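Local structure of Rbstp0775 protein (Geobacillus stearothermophilus, 1RZ3) at residues Gly21-Leu30 and Ser125-Gln136; Val55-Val63 and Gln83-Phe94. The protein is of unknown function but probably binds ATP and may act as a kinase related to uridine kinases. One frame throughout, in Å; residues are numbered along the deposited sequence.

Contact 1 of 2, residues Gly21-Leu30 and Ser125-Gln136; sequences GRLVLGIDGL and SDMIMIEGVFLQ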
loop_
_atom_site.group_PDB
_atom_site.type_symbol
_atom_site.label_atom_id
_atom_site.label_comp_id
_atom_site.label_asym_id
_atom_site.label_seq_id
_atom_site.Cartn_x
_atom_site.Cartn_y
_atom_site.Cartn_z
ATOM N N GLY A 21 11.389 -10.702 -14.096
ATOM C CA GLY A 21 11.831 -10.866 -12.726
ATOM C C GLY A 21 10.597 -10.722 -11.854
ATOM O O GLY A 21 9.496 -11.044 -12.295
ATOM N N ARG A 22 10.762 -10.236 -10.630
ATOM C CA ARG A 22 9.627 -10.071 -9.732
ATOM C C ARG A 22 8.723 -8.958 -10.246
ATOM O O ARG A 22 9.203 -7.935 -10.740
ATOM C CB ARG A 22 10.100 -9.701 -8.322
ATOM C CG ARG A 22 10.938 -10.748 -7.624
ATOM C CD ARG A 22 11.464 -10.213 -6.307
ATOM N NE ARG A 22 12.340 -11.167 -5.634
ATOM C CZ ARG A 22 13.197 -10.838 -4.674
ATOM N NH1 ARG A 22 13.289 -9.576 -4.275
ATOM N NH2 ARG A 22 13.974 -11.763 -4.123
ATOM N N LEU A 23 7.419 -9.164 -10.140
ATOM C CA LEU A 23 6.459 -8.152 -10.560
ATOM C C LEU A 23 5.951 -7.480 -9.284
ATOM O O LEU A 23 5.425 -8.147 -8.393
ATOM C CB LEU A 23 5.298 -8.801 -11.314
ATOM C CG LEU A 23 4.255 -7.858 -11.926
ATOM C CD1 LEU A 23 4.919 -6.957 -12.967
ATOM C CD2 LEU A 23 3.150 -8.678 -12.564
ATOM N N VAL A 24 6.127 -6.166 -9.185
ATOM C CA VAL A 24 5.682 -5.428 -8.008
ATOM C C VAL A 24 4.335 -4.753 -8.271
ATOM O O VAL A 24 4.219 -3.888 -9.139
ATOM C CB VAL A 24 6.742 -4.380 -7.594
ATOM C CG1 VAL A 24 6.288 -3.626 -6.360
ATOM C CG2 VAL A 24 8.075 -5.083 -7.333
ATOM N N LEU A 25 3.326 -5.164 -7.510
ATOM C CA LEU A 25 1.967 -4.653 -7.657
ATOM C C LEU A 25 1.595 -3.760 -6.487
ATOM O O LEU A 25 2.038 -3.973 -5.362
ATOM C CB LEU A 25 0.976 -5.813 -7.702
ATOM C CG LEU A 25 1.361 -7.035 -8.535
ATOM C CD1 LEU A 25 0.435 -8.203 -8.189
ATOM C CD2 LEU A 25 1.283 -6.689 -10.013
ATOM N N GLY A 26 0.771 -2.761 -6.758
ATOM C CA GLY A 26 0.349 -1.878 -5.695
ATOM C C GLY A 26 -1.159 -1.739 -5.699
ATOM O O GLY A 26 -1.783 -1.674 -6.760
ATOM N N ILE A 27 -1.748 -1.737 -4.510
ATOM C CA ILE A 27 -3.182 -1.554 -4.369
ATOM C C ILE A 27 -3.309 -0.267 -3.560
ATOM O O ILE A 27 -3.134 -0.257 -2.345
ATOM C CB ILE A 27 -3.848 -2.726 -3.623
ATOM C CG1 ILE A 27 -3.667 -4.021 -4.425
ATOM C CG2 ILE A 27 -5.332 -2.441 -3.434
ATOM C CD1 ILE A 27 -4.374 -5.225 -3.823
ATOM N N ASP A 28 -3.582 0.820 -4.272
ATOM C CA ASP A 28 -3.704 2.147 -3.687
ATOM C C ASP A 28 -5.173 2.481 -3.452
ATOM O O ASP A 28 -6.032 2.190 -4.276
ATOM C CB ASP A 28 -3.050 3.149 -4.644
ATOM C CG ASP A 28 -2.906 4.542 -4.057
ATOM O OD1 ASP A 28 -2.782 4.689 -2.822
ATOM O OD2 ASP A 28 -2.886 5.500 -4.857
ATOM N N GLY A 29 -5.464 3.082 -2.311
ATOM C CA GLY A 29 -6.840 3.436 -2.021
ATOM C C GLY A 29 -6.908 4.154 -0.697
ATOM O O GLY A 29 -6.015 4.001 0.136
ATOM N N LEU A 30 -7.967 4.931 -0.498
ATOM C CA LEU A 30 -8.132 5.686 0.735
ATOM C C LEU A 30 -8.513 4.784 1.905
ATOM O O LEU A 30 -8.799 3.601 1.725
ATOM C CB LEU A 30 -9.184 6.782 0.531
ATOM C CG LEU A 30 -8.960 7.673 -0.697
ATOM C CD1 LEU A 30 -9.981 8.800 -0.714
ATOM C CD2 LEU A 30 -7.546 8.238 -0.677
ATOM N N SER A 125 9.771 -15.192 -4.856
ATOM C CA SER A 125 8.411 -14.710 -5.113
ATOM C C SER A 125 8.285 -14.342 -6.591
ATOM O O SER A 125 9.229 -13.829 -7.191
ATOM C CB SER A 125 8.108 -13.451 -4.288
ATOM O OG SER A 125 8.194 -13.685 -2.896
ATOM N N ASP A 126 7.122 -14.606 -7.179
ATOM C CA ASP A 126 6.887 -14.234 -8.571
ATOM C C ASP A 126 6.380 -12.794 -8.578
ATOM O O ASP A 126 6.677 -12.012 -9.492
ATOM C CB ASP A 126 5.829 -15.133 -9.205
ATOM C CG ASP A 126 6.269 -16.576 -9.290
ATOM O OD1 ASP A 126 7.335 -16.837 -9.887
ATOM O OD2 ASP A 126 5.547 -17.445 -8.762
HETATM N N MSE A 127 5.614 -12.451 -7.546
HETATM C CA MSE A 127 5.050 -11.114 -7.426
HETATM C C MSE A 127 5.076 -10.633 -5.987
HETATM O O MSE A 127 4.970 -11.424 -5.053
HETATM C CB MSE A 127 3.592 -11.099 -7.901
HETATM C CG MSE A 127 3.343 -11.725 -9.259
HETATM SE SE MSE A 127 1.509 -11.429 -9.876
HETATM C CE MSE A 127 1.687 -12.161 -11.662
ATOM N N ILE A 128 5.210 -9.321 -5.822
ATOM C CA ILE A 128 5.208 -8.698 -4.510
ATOM C C ILE A 128 4.005 -7.772 -4.544
ATOM O O ILE A 128 3.882 -6.943 -5.449
ATOM C CB ILE A 128 6.474 -7.838 -4.270
ATOM C CG1 ILE A 128 7.737 -8.689 -4.452
ATOM C CG2 ILE A 128 6.414 -7.211 -2.870
ATOM C CD1 ILE A 128 7.778 -9.918 -3.584
HETATM N N MSE A 129 3.109 -7.912 -3.577
HETATM C CA MSE A 129 1.928 -7.062 -3.545
HETATM C C MSE A 129 1.939 -6.155 -2.327
HETATM O O MSE A 129 2.100 -6.614 -1.197
HETATM C CB MSE A 129 0.659 -7.907 -3.545
HETATM C CG MSE A 129 -0.595 -7.078 -3.709
HETATM SE SE MSE A 129 -2.150 -8.184 -3.676
HETATM C CE MSE A 129 -1.979 -8.999 -5.421
ATOM N N ILE A 130 1.767 -4.862 -2.572
ATOM C CA ILE A 130 1.767 -3.861 -1.517
ATOM C C ILE A 130 0.450 -3.092 -1.538
ATOM O O ILE A 130 0.044 -2.579 -2.583
ATOM C CB ILE A 130 2.938 -2.869 -1.721
ATOM C CG1 ILE A 130 4.258 -3.647 -1.772
ATOM C CG2 ILE A 130 2.954 -1.829 -0.606
ATOM C CD1 ILE A 130 5.465 -2.805 -2.105
ATOM N N GLU A 131 -0.226 -3.026 -0.392
ATOM C CA GLU A 131 -1.484 -2.295 -0.303
ATOM C C GLU A 131 -1.390 -1.250 0.797
ATOM O O GLU A 131 -0.783 -1.491 1.840
ATOM C CB GLU A 131 -2.654 -3.253 -0.022
ATOM C CG GLU A 131 -2.602 -3.987 1.315
ATOM C CD GLU A 131 -3.294 -3.233 2.444
ATOM O OE1 GLU A 131 -3.783 -2.105 2.211
ATOM O OE2 GLU A 131 -3.350 -3.778 3.568
ATOM N N GLY A 132 -1.980 -0.084 0.553
ATOM C CA GLY A 132 -1.952 0.973 1.549
ATOM C C GLY A 132 -2.439 2.290 0.994
ATOM O O GLY A 132 -2.761 2.393 -0.187
ATOM N N VAL A 133 -2.506 3.304 1.847
ATOM C CA VAL A 133 -2.942 4.618 1.403
ATOM C C VAL A 133 -1.732 5.421 0.933
ATOM O O VAL A 133 -0.608 5.193 1.394
ATOM C CB VAL A 133 -3.657 5.384 2.544
ATOM C CG1 VAL A 133 -2.712 5.581 3.710
ATOM C CG2 VAL A 133 -4.167 6.718 2.035
ATOM N N PHE A 134 -1.971 6.341 0.002
ATOM C CA PHE A 134 -0.938 7.213 -0.544
ATOM C C PHE A 134 0.249 6.438 -1.122
ATOM O O PHE A 134 1.392 6.847 -0.943
ATOM C CB PHE A 134 -0.414 8.170 0.542
ATOM C CG PHE A 134 -1.492 8.798 1.392
ATOM C CD1 PHE A 134 -2.598 9.411 0.808
ATOM C CD2 PHE A 134 -1.381 8.802 2.785
ATOM C CE1 PHE A 134 -3.580 10.024 1.595
ATOM C CE2 PHE A 134 -2.359 9.414 3.587
ATOM C CZ PHE A 134 -3.461 10.026 2.988
ATOM N N LEU A 135 -0.014 5.333 -1.814
ATOM C CA LEU A 135 1.064 4.527 -2.386
ATOM C C LEU A 135 1.790 5.188 -3.547
ATOM O O LEU A 135 2.956 4.892 -3.804
ATOM C CB LEU A 135 0.531 3.185 -2.891
ATOM C CG LEU A 135 0.082 2.110 -1.905
ATOM C CD1 LEU A 135 -0.162 0.817 -2.696
ATOM C CD2 LEU A 135 1.153 1.881 -0.840
ATOM N N GLN A 136 1.095 6.068 -4.262
ATOM C CA GLN A 136 1.686 6.710 -5.421
ATOM C C GLN A 136 2.401 8.028 -5.178
ATOM O O GLN A 136 2.501 8.863 -6.076
ATOM C CB GLN A 136 0.624 6.854 -6.512
ATOM C CG GLN A 136 0.119 5.494 -6.980
ATOM C CD GLN A 136 -0.933 5.592 -8.053
ATOM O OE1 GLN A 136 -2.120 5.803 -7.775
ATOM N NE2 GLN A 136 -0.506 5.452 -9.294
HETATM O O HOH W 1 12.084 -13.679 -6.855
HETATM O O HOH W 2 -4.451 6.139 -1.252
#

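Contact 2 of 2, residues Val55-Val63 and Gln83-Phe94; sequences VFHMDDHIV and QWDVEWLTHQLF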
loop_
_atom_site.group_PDB
_atom_site.type_symbol
_atom_site.label_atom_id
_atom_site.label_comp_id
_atom_site.label_asym_id
_atom_site.label_seq_id
_atom_site.Cartn_x
_atom_site.Cartn_y
_atom_site.Cartn_z
ATOM N N VAL A 55 3.071 -10.468 0.361
ATOM C CA VAL A 55 2.229 -9.295 0.595
ATOM C C VAL A 55 2.700 -8.389 1.731
ATOM O O VAL A 55 3.109 -8.867 2.788
ATOM C CB VAL A 55 0.775 -9.726 0.917
ATOM C CG1 VAL A 55 -0.121 -8.501 1.023
ATOM C CG2 VAL A 55 0.255 -10.695 -0.148
ATOM N N PHE A 56 2.637 -7.078 1.497
ATOM C CA PHE A 56 3.011 -6.071 2.494
ATOM C C PHE A 56 1.792 -5.185 2.708
ATOM O O PHE A 56 1.047 -4.911 1.764
ATOM C CB PHE A 56 4.178 -5.208 1.995
ATOM C CG PHE A 56 5.507 -5.903 2.026
ATOM C CD1 PHE A 56 6.253 -5.953 3.198
ATOM C CD2 PHE A 56 6.007 -6.521 0.885
ATOM C CE1 PHE A 56 7.486 -6.612 3.234
ATOM C CE2 PHE A 56 7.235 -7.181 0.910
ATOM C CZ PHE A 56 7.975 -7.226 2.084
ATOM N N HIS A 57 1.589 -4.742 3.946
ATOM C CA HIS A 57 0.459 -3.885 4.295
ATOM C C HIS A 57 1.073 -2.629 4.907
ATOM O O HIS A 57 1.642 -2.687 5.994
ATOM C CB HIS A 57 -0.432 -4.594 5.318
ATOM C CG HIS A 57 -0.986 -5.900 4.836
ATOM N ND1 HIS A 57 -2.108 -5.984 4.038
ATOM C CD2 HIS A 57 -0.565 -7.173 5.028
ATOM C CE1 HIS A 57 -2.353 -7.253 3.760
ATOM N NE2 HIS A 57 -1.433 -7.994 4.349
HETATM N N MSE A 58 0.951 -1.496 4.223
HETATM C CA MSE A 58 1.576 -0.270 4.714
HETATM C C MSE A 58 1.175 0.208 6.101
HETATM O O MSE A 58 1.951 0.910 6.750
HETATM C CB MSE A 58 1.404 0.864 3.705
HETATM C CG MSE A 58 2.070 0.592 2.356
HETATM SE SE MSE A 58 3.892 -0.061 2.471
HETATM C CE MSE A 58 4.718 1.508 3.244
ATOM N N ASP A 59 -0.016 -0.154 6.570
ATOM C CA ASP A 59 -0.419 0.264 7.914
ATOM C C ASP A 59 0.450 -0.418 8.972
ATOM O O ASP A 59 0.471 0.005 10.127
ATOM C CB ASP A 59 -1.892 -0.050 8.178
ATOM C CG ASP A 59 -2.826 0.837 7.380
ATOM O OD1 ASP A 59 -2.534 2.048 7.257
ATOM O OD2 ASP A 59 -3.855 0.330 6.883
ATOM N N ASP A 60 1.157 -1.475 8.577
ATOM C CA ASP A 60 2.050 -2.182 9.499
ATOM C C ASP A 60 3.322 -1.365 9.702
ATOM O O ASP A 60 4.041 -1.550 10.688
ATOM C CB ASP A 60 2.515 -3.536 8.929
ATOM C CG ASP A 60 1.427 -4.593 8.906
ATOM O OD1 ASP A 60 0.532 -4.559 9.770
ATOM O OD2 ASP A 60 1.492 -5.480 8.026
ATOM N N HIS A 61 3.604 -0.456 8.776
ATOM C CA HIS A 61 4.861 0.278 8.850
ATOM C C HIS A 61 4.822 1.767 9.148
ATOM O O HIS A 61 5.602 2.542 8.590
ATOM C CB HIS A 61 5.636 0.015 7.561
ATOM C CG HIS A 61 5.700 -1.436 7.197
ATOM N ND1 HIS A 61 6.355 -2.366 7.975
ATOM C CD2 HIS A 61 5.133 -2.128 6.181
ATOM C CE1 HIS A 61 6.185 -3.570 7.455
ATOM N NE2 HIS A 61 5.447 -3.453 6.367
ATOM N N ILE A 62 3.924 2.159 10.041
ATOM C CA ILE A 62 3.805 3.555 10.433
ATOM C C ILE A 62 4.619 3.794 11.704
ATOM O O ILE A 62 5.055 2.842 12.368
ATOM C CB ILE A 62 2.336 3.935 10.693
ATOM C CG1 ILE A 62 1.750 3.051 11.798
ATOM C CG2 ILE A 62 1.533 3.793 9.409
ATOM C CD1 ILE A 62 0.368 3.458 12.234
ATOM N N VAL A 63 4.829 5.066 12.031
ATOM C CA VAL A 63 5.584 5.446 13.216
ATOM C C VAL A 63 4.711 5.445 14.468
ATOM O O VAL A 63 3.492 5.329 14.387
ATOM C CB VAL A 63 6.204 6.846 13.044
ATOM C CG1 VAL A 63 7.136 6.851 11.839
ATOM C CG2 VAL A 63 5.100 7.888 12.867
ATOM N N GLN A 83 3.136 10.228 9.357
ATOM C CA GLN A 83 2.725 8.881 9.743
ATOM C C GLN A 83 3.652 7.780 9.218
ATOM O O GLN A 83 3.806 6.730 9.857
ATOM C CB GLN A 83 1.285 8.618 9.298
ATOM C CG GLN A 83 0.729 7.300 9.813
ATOM C CD GLN A 83 -0.750 7.378 10.119
ATOM O OE1 GLN A 83 -1.187 8.248 10.869
ATOM N NE2 GLN A 83 -1.528 6.466 9.544
ATOM N N TRP A 84 4.243 8.013 8.050
ATOM C CA TRP A 84 5.181 7.066 7.447
ATOM C C TRP A 84 6.527 7.755 7.276
ATOM O O TRP A 84 6.581 8.920 6.881
ATOM C CB TRP A 84 4.705 6.614 6.060
ATOM C CG TRP A 84 3.570 5.656 6.081
ATOM C CD1 TRP A 84 3.645 4.296 6.157
ATOM C CD2 TRP A 84 2.178 5.984 6.086
ATOM N NE1 TRP A 84 2.383 3.753 6.213
ATOM C CE2 TRP A 84 1.462 4.768 6.170
ATOM C CE3 TRP A 84 1.464 7.188 6.029
ATOM C CZ2 TRP A 84 0.066 4.720 6.200
ATOM C CZ3 TRP A 84 0.073 7.142 6.059
ATOM C CH2 TRP A 84 -0.609 5.916 6.144
ATOM N N ASP A 85 7.608 7.043 7.584
ATOM C CA ASP A 85 8.948 7.589 7.398
ATOM C C ASP A 85 9.209 7.248 5.935
ATOM O O ASP A 85 9.818 6.219 5.615
ATOM C CB ASP A 85 9.959 6.870 8.294
ATOM C CG ASP A 85 11.324 7.515 8.255
ATOM O OD1 ASP A 85 11.673 8.104 7.211
ATOM O OD2 ASP A 85 12.056 7.418 9.261
ATOM N N VAL A 86 8.711 8.107 5.053
ATOM C CA VAL A 86 8.818 7.905 3.615
ATOM C C VAL A 86 10.216 7.580 3.105
ATOM O O VAL A 86 10.391 6.643 2.329
ATOM C CB VAL A 86 8.273 9.138 2.861
ATOM C CG1 VAL A 86 8.379 8.930 1.362
ATOM C CG2 VAL A 86 6.826 9.382 3.267
ATOM N N GLU A 87 11.206 8.344 3.546
ATOM C CA GLU A 87 12.584 8.131 3.110
ATOM C C GLU A 87 13.173 6.802 3.587
ATOM O O GLU A 87 13.849 6.110 2.827
ATOM C CB GLU A 87 13.448 9.299 3.589
ATOM C CG GLU A 87 14.926 9.170 3.310
ATOM C CD GLU A 87 15.693 10.368 3.850
ATOM O OE1 GLU A 87 15.386 10.810 4.980
ATOM O OE2 GLU A 87 16.596 10.861 3.155
ATOM N N TRP A 88 12.924 6.442 4.844
ATOM C CA TRP A 88 13.445 5.183 5.368
ATOM C C TRP A 88 12.815 4.021 4.596
ATOM O O TRP A 88 13.507 3.075 4.202
ATOM C CB TRP A 88 13.127 5.042 6.863
ATOM C CG TRP A 88 13.810 3.868 7.514
ATOM C CD1 TRP A 88 15.064 3.844 8.058
ATOM C CD2 TRP A 88 13.296 2.535 7.639
ATOM N NE1 TRP A 88 15.363 2.581 8.512
ATOM C CE2 TRP A 88 14.296 1.757 8.267
ATOM C CE3 TRP A 88 12.088 1.920 7.276
ATOM C CZ2 TRP A 88 14.125 0.397 8.543
ATOM C CZ3 TRP A 88 11.920 0.566 7.550
ATOM C CH2 TRP A 88 12.935 -0.180 8.178
ATOM N N LEU A 89 11.503 4.096 4.369
ATOM C CA LEU A 89 10.804 3.036 3.641
ATOM C C LEU A 89 11.283 2.941 2.202
ATOM O O LEU A 89 11.361 1.847 1.635
ATOM C CB LEU A 89 9.293 3.268 3.688
ATOM C CG LEU A 89 8.716 2.993 5.082
ATOM C CD1 LEU A 89 7.318 3.566 5.184
ATOM C CD2 LEU A 89 8.727 1.483 5.352
ATOM N N THR A 90 11.613 4.082 1.603
ATOM C CA THR A 90 12.109 4.067 0.233
ATOM C C THR A 90 13.425 3.285 0.214
ATOM O O THR A 90 13.646 2.432 -0.643
ATOM C CB THR A 90 12.395 5.491 -0.292
ATOM O OG1 THR A 90 11.192 6.268 -0.268
ATOM C CG2 THR A 90 12.925 5.427 -1.721
ATOM N N HIS A 91 14.294 3.589 1.173
ATOM C CA HIS A 91 15.601 2.937 1.275
ATOM C C HIS A 91 15.550 1.473 1.700
ATOM O O HIS A 91 16.201 0.620 1.097
ATOM C CB HIS A 91 16.485 3.677 2.287
ATOM C CG HIS A 91 17.059 4.966 1.785
ATOM N ND1 HIS A 91 16.303 5.923 1.141
ATOM C CD2 HIS A 91 18.310 5.477 1.882
ATOM C CE1 HIS A 91 17.063 6.968 0.864
ATOM N NE2 HIS A 91 18.285 6.724 1.303
ATOM N N GLN A 92 14.775 1.188 2.739
ATOM C CA GLN A 92 14.715 -0.162 3.286
ATOM C C GLN A 92 13.655 -1.113 2.755
ATOM O O GLN A 92 13.721 -2.317 3.015
ATOM C CB GLN A 92 14.609 -0.082 4.811
ATOM C CG GLN A 92 15.754 0.691 5.458
ATOM C CD GLN A 92 17.114 0.216 4.989
ATOM O OE1 GLN A 92 17.345 -0.984 4.835
ATOM N NE2 GLN A 92 18.030 1.157 4.767
ATOM N N LEU A 93 12.675 -0.592 2.026
ATOM C CA LEU A 93 11.635 -1.452 1.483
ATOM C C LEU A 93 11.506 -1.375 -0.038
ATOM O O LEU A 93 11.858 -2.314 -0.752
ATOM C CB LEU A 93 10.279 -1.127 2.130
ATOM C CG LEU A 93 9.049 -1.899 1.627
ATOM C CD1 LEU A 93 9.252 -3.385 1.823
ATOM C CD2 LEU A 93 7.810 -1.433 2.385
ATOM N N PHE A 94 11.014 -0.248 -0.532
ATOM C CA PHE A 94 10.788 -0.092 -1.963
ATOM C C PHE A 94 11.978 -0.337 -2.883
ATOM O O PHE A 94 11.845 -1.068 -3.865
ATOM C CB PHE A 94 10.149 1.275 -2.227
ATOM C CG PHE A 94 8.762 1.393 -1.651
ATOM C CD1 PHE A 94 7.681 0.772 -2.274
ATOM C CD2 PHE A 94 8.549 2.055 -0.447
ATOM C CE1 PHE A 94 6.409 0.806 -1.702
ATOM C CE2 PHE A 94 7.282 2.096 0.135
ATOM C CZ PHE A 94 6.210 1.469 -0.496
HETATM O O HOH W 3 7.327 4.512 8.908
#

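Contact 1 of 2, residues Gly21-Leu30 and Ser125-Gln136
Asp28 OD1 is gripped by two donors: the backbone N of Leu135, at 3.0 Å, and water 2, at 2.7 Å, which itself accepts from Phe134 N. This latch closes the pairing of strands 23-29 and 127-132, parallel neighbours in the central sheet of a P-loop kinase fold; Gly29 would open the Walker A loop. The Leu135 N-H arrives from above the carboxylate plane, 59° out of it. With CG anti to the backbone N (chi1 -171°), the carboxylate swings over the turn that follows strand 127-132, while OD2 is bonded by Tyr183 OH. Replacing the carboxylate with the methyl of an alanine would probably cost Leu135 N and water 2 their acceptor, leave Tyr183 OH without its partner, and let the turn shift.

Six backbone hydrogen bonds run from Leu23 N to Gly132 N; Leu23, Leu25 and Ile27 each give one and accept one. Gly26 has no side chain on the face of Val24 and Ile130, where a CB would come close to Leu135 CD1, which lies 3.2 Å from Ile27 O.

On the face carrying Leu23, Leu25 and Ile27, Met127 and Met129, both selenomethionine, pack against them. The extended chain of Met127 lies beside Leu23, and its SE meets Leu25 CD1 at 3.8 Å. Met129 bends at its last torsion (chi3 -73°), bringing CE to 3.8 Å from Leu25 CD1 while its SE touches Ile27 CD1; Leu42 of helix 35-48 packs on it. At the far end, Arg22 NH1 bonds Leu97 O, and water 1 lies at the guanidinium edge, in its plane, 2.8 Å from Arg22 NE and 2.9 Å from Ser125 O.

Contact 2 of 2, residues Val55-Val63 and Gln83-Phe94
Met58 O takes two N-H groups from opposite faces of its carbonyl plane: the indole Trp84 NE1, at 2.9 Å, and His61 N, three residues on. The indole bond is nearly straight (168°) and lies in the ring plane, yet it reaches the oxygen from 54° above the carbonyl plane. Ile62 CG2 sits over a face of the same indole, 3.6 Å from the centroid of its five-membered ring, a CH-pi contact. Beside it, Val63 N donates to Gln83 O at 2.9 Å.

The contact joins strand 53-57, outermost in the parallel sheet within this chain, and the 3-10 turn after it to helix 86-94 and the loop before it, away from the annotated site. Met58, bent at chi2 and chi3, brings CE tip to tip with Leu89 CD1 at 3.8 Å, and its SE makes an oblique Met-aromatic contact with Phe94. Leu93 CD1 lies over one face of the Phe56 ring, 4.1 Å from its centroid. Asp85 OD1 N-caps the helix, accepting from Trp88 N, and water 3 bridges His61 O to Asp85 N.

Polar bonding is thus concentrated at the 3-10 turn and the loop after it, fixing the indole's rotation, whereas the helix is held by less exacting apolar contacts.

Strand 127-132 of contact 1 and strand 53-57 of contact 2 are neighbours in one parallel sheet, and the centres of the contacts lie about 12 Å apart. The junction is direct: Phe56 N and Met129 O are 2.8 Å apart, and Glu131 OE2 lies 2.6 Å from His57 ND1, both probable hydrogen bonds. Glu131 OE2 also bonds Thr36 OG1 of the putative Walker A loop; contact 1 holds Gly29 of that loop, and Asp59 of contact 2 lies near it without touching. Val133 CG1 packs 3.2 Å from Trp84 CH2. A calcium ion lies by the opposite, Ser125 end of contact 1, about 6 Å from that side chain and about 13 Å from that of Phe56; Ser125 follows the calcium-binding Asp124.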